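Side-chain contact in transcriptional regulator, GntR family (Ralstonia eutropha, PDB 3IHU), which probably binds DNA and regulates transcription through a GntR-type winged helix-turn-helix domain joined to a helical FCD domain: residues Asn139-Phe144 with Asp184-Ile189. Sequence-based numbering, arbitrary orientation.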
# COMPACT_ATOMS: atom_id res chain seq x y z
N ASN A 139 -0.13 -1.93 9.65
CA ASN A 139 -1.28 -2.85 9.64
C ASN A 139 -2.57 -2.03 9.69
O ASN A 139 -3.55 -2.38 9.05
CB ASN A 139 -1.27 -3.86 10.82
CG ASN A 139 -0.01 -4.78 10.87
OD1 ASN A 139 0.66 -5.03 9.88
ND2 ASN A 139 0.29 -5.29 12.06
N ALA A 140 -2.59 -0.97 10.49
CA ALA A 140 -3.79 -0.15 10.55
C ALA A 140 -3.92 0.60 9.20
O ALA A 140 -5.00 0.80 8.73
CB ALA A 140 -3.77 0.86 11.74
N ARG A 141 -2.80 0.98 8.59
CA ARG A 141 -2.85 1.58 7.25
C ARG A 141 -3.53 0.63 6.26
O ARG A 141 -4.48 1.01 5.55
CB ARG A 141 -1.48 2.00 6.75
CG ARG A 141 -1.56 2.77 5.37
CD ARG A 141 -0.28 2.64 4.56
NE ARG A 141 -0.02 1.26 4.13
CZ ARG A 141 -0.71 0.61 3.19
NH1 ARG A 141 -1.77 1.14 2.57
NH2 ARG A 141 -0.38 -0.63 2.89
N ARG A 142 -3.06 -0.60 6.22
CA ARG A 142 -3.66 -1.58 5.32
C ARG A 142 -5.18 -1.69 5.59
O ARG A 142 -5.96 -1.66 4.63
CB ARG A 142 -2.92 -2.93 5.39
CG ARG A 142 -2.96 -3.73 4.09
CD ARG A 142 -1.92 -4.90 4.02
NE ARG A 142 -0.53 -4.45 3.90
CZ ARG A 142 0.08 -4.09 2.75
NH1 ARG A 142 -0.58 -4.10 1.60
NH2 ARG A 142 1.35 -3.71 2.78
N HIS A 143 -5.59 -1.79 6.86
CA HIS A 143 -6.99 -1.86 7.20
C HIS A 143 -7.83 -0.65 6.74
O HIS A 143 -8.97 -0.79 6.27
CB HIS A 143 -7.13 -2.06 8.74
CG HIS A 143 -8.53 -2.30 9.18
ND1 HIS A 143 -9.33 -3.26 8.59
CD2 HIS A 143 -9.28 -1.72 10.15
CE1 HIS A 143 -10.52 -3.25 9.18
NE2 HIS A 143 -10.51 -2.33 10.12
N PHE A 144 -7.27 0.53 6.90
CA PHE A 144 -7.88 1.77 6.44
C PHE A 144 -8.16 1.70 4.93
O PHE A 144 -9.29 1.93 4.49
CB PHE A 144 -6.89 2.90 6.73
CG PHE A 144 -7.35 4.23 6.31
CD1 PHE A 144 -8.48 4.78 6.83
CD2 PHE A 144 -6.61 4.97 5.40
CE1 PHE A 144 -8.87 6.05 6.46
CE2 PHE A 144 -7.00 6.25 5.04
CZ PHE A 144 -8.14 6.78 5.59
N ASP A 184 -1.88 12.65 9.26
CA ASP A 184 -2.75 13.80 8.99
C ASP A 184 -3.45 13.65 7.67
O ASP A 184 -4.65 13.91 7.55
CB ASP A 184 -2.00 15.12 8.93
CG ASP A 184 -2.96 16.28 8.96
OD1 ASP A 184 -3.68 16.37 9.97
OD2 ASP A 184 -3.08 17.02 7.96
N ASP A 185 -2.71 13.20 6.66
CA ASP A 185 -3.32 12.95 5.37
C ASP A 185 -4.47 11.92 5.43
O ASP A 185 -5.53 12.07 4.76
CB ASP A 185 -2.24 12.48 4.36
CG ASP A 185 -1.26 13.57 3.99
OD1 ASP A 185 -1.47 14.73 4.39
OD2 ASP A 185 -0.26 13.28 3.27
N TYR A 186 -4.24 10.83 6.16
CA TYR A 186 -5.22 9.78 6.25
C TYR A 186 -6.44 10.26 7.03
O TYR A 186 -7.56 9.86 6.73
CB TYR A 186 -4.67 8.54 6.94
CG TYR A 186 -3.49 7.85 6.30
CD1 TYR A 186 -3.37 7.76 4.93
CD2 TYR A 186 -2.51 7.26 7.08
CE1 TYR A 186 -2.31 7.12 4.35
CE2 TYR A 186 -1.43 6.61 6.49
CZ TYR A 186 -1.35 6.54 5.12
OH TYR A 186 -0.29 5.93 4.48
N ARG A 187 -6.21 11.07 8.05
CA ARG A 187 -7.29 11.69 8.75
C ARG A 187 -8.11 12.58 7.84
O ARG A 187 -9.32 12.54 7.93
CB ARG A 187 -6.78 12.47 9.95
CG ARG A 187 -6.23 11.55 10.98
CD ARG A 187 -5.50 12.33 12.07
NE ARG A 187 -6.47 12.69 13.06
CZ ARG A 187 -6.19 12.96 14.32
NH1 ARG A 187 -4.92 12.95 14.77
NH2 ARG A 187 -7.20 13.24 15.13
N ARG A 188 -7.47 13.38 6.98
CA ARG A 188 -8.24 14.24 6.06
C ARG A 188 -9.05 13.39 5.05
O ARG A 188 -10.19 13.75 4.70
CB ARG A 188 -7.33 15.25 5.31
CG ARG A 188 -6.68 16.31 6.24
CD ARG A 188 -5.40 17.00 5.67
NE ARG A 188 -5.04 18.16 6.49
CZ ARG A 188 -5.54 19.39 6.34
NH1 ARG A 188 -6.38 19.69 5.35
NH2 ARG A 188 -5.17 20.36 7.18
N ILE A 189 -8.45 12.29 4.57
CA ILE A 189 -9.16 11.39 3.67
C ILE A 189 -10.45 10.88 4.35
O ILE A 189 -11.51 10.99 3.79
CB ILE A 189 -8.32 10.19 3.17
CG1 ILE A 189 -7.21 10.65 2.22
CG2 ILE A 189 -9.25 9.15 2.49
CD1 ILE A 189 -6.10 9.63 1.97
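Tyr186 reaches from helix 179-195 to helix 134-152 and lies against Phe144 and Arg141. Its CB comes first, 3.8 Å from Phe144 CE2; CG and CD1 lie along the same corner of the phenylalanine ring, Tyr186 CD1 3.9 Å from Phe144 CE2. The two ring planes are inclined at 53°, centroids 5.6 Å apart. On its other long side the tyrosine turns to Arg141: CE2 and CZ border the arginine CG, and Tyr186 OH ends 3.3 Å from Arg141 CD. This last approach is oxygen to methylene; the hydroxyl is hydrogen-bonded to Arg182, one turn back on its own helix. The guanidinium of Arg141, turned off by a bend at chi3, is engaged instead by Glu30 in a salt bridge and by His165, which gives the buried group a carboxylate and an imidazole as partners. Phe144 extends straight across, CG opposite the backbone N (chi1 179°), until CZ stands 3.3 Å from the carbonyl O of Tyr186 and 4.1 Å from Ile189 CG2. Leu118 and Ser121 of helix 112-130 also touch the phenylalanine. The short helical segments run nearly parallel, at 23°, with axes 12.2 Å apart, and no hydrogen bond joins them: long side chains span the gap. The contact joins helices 134-152 and 179-195 inside the all-helical FCD domain, the C-terminal domain of FadR-like GntR regulators.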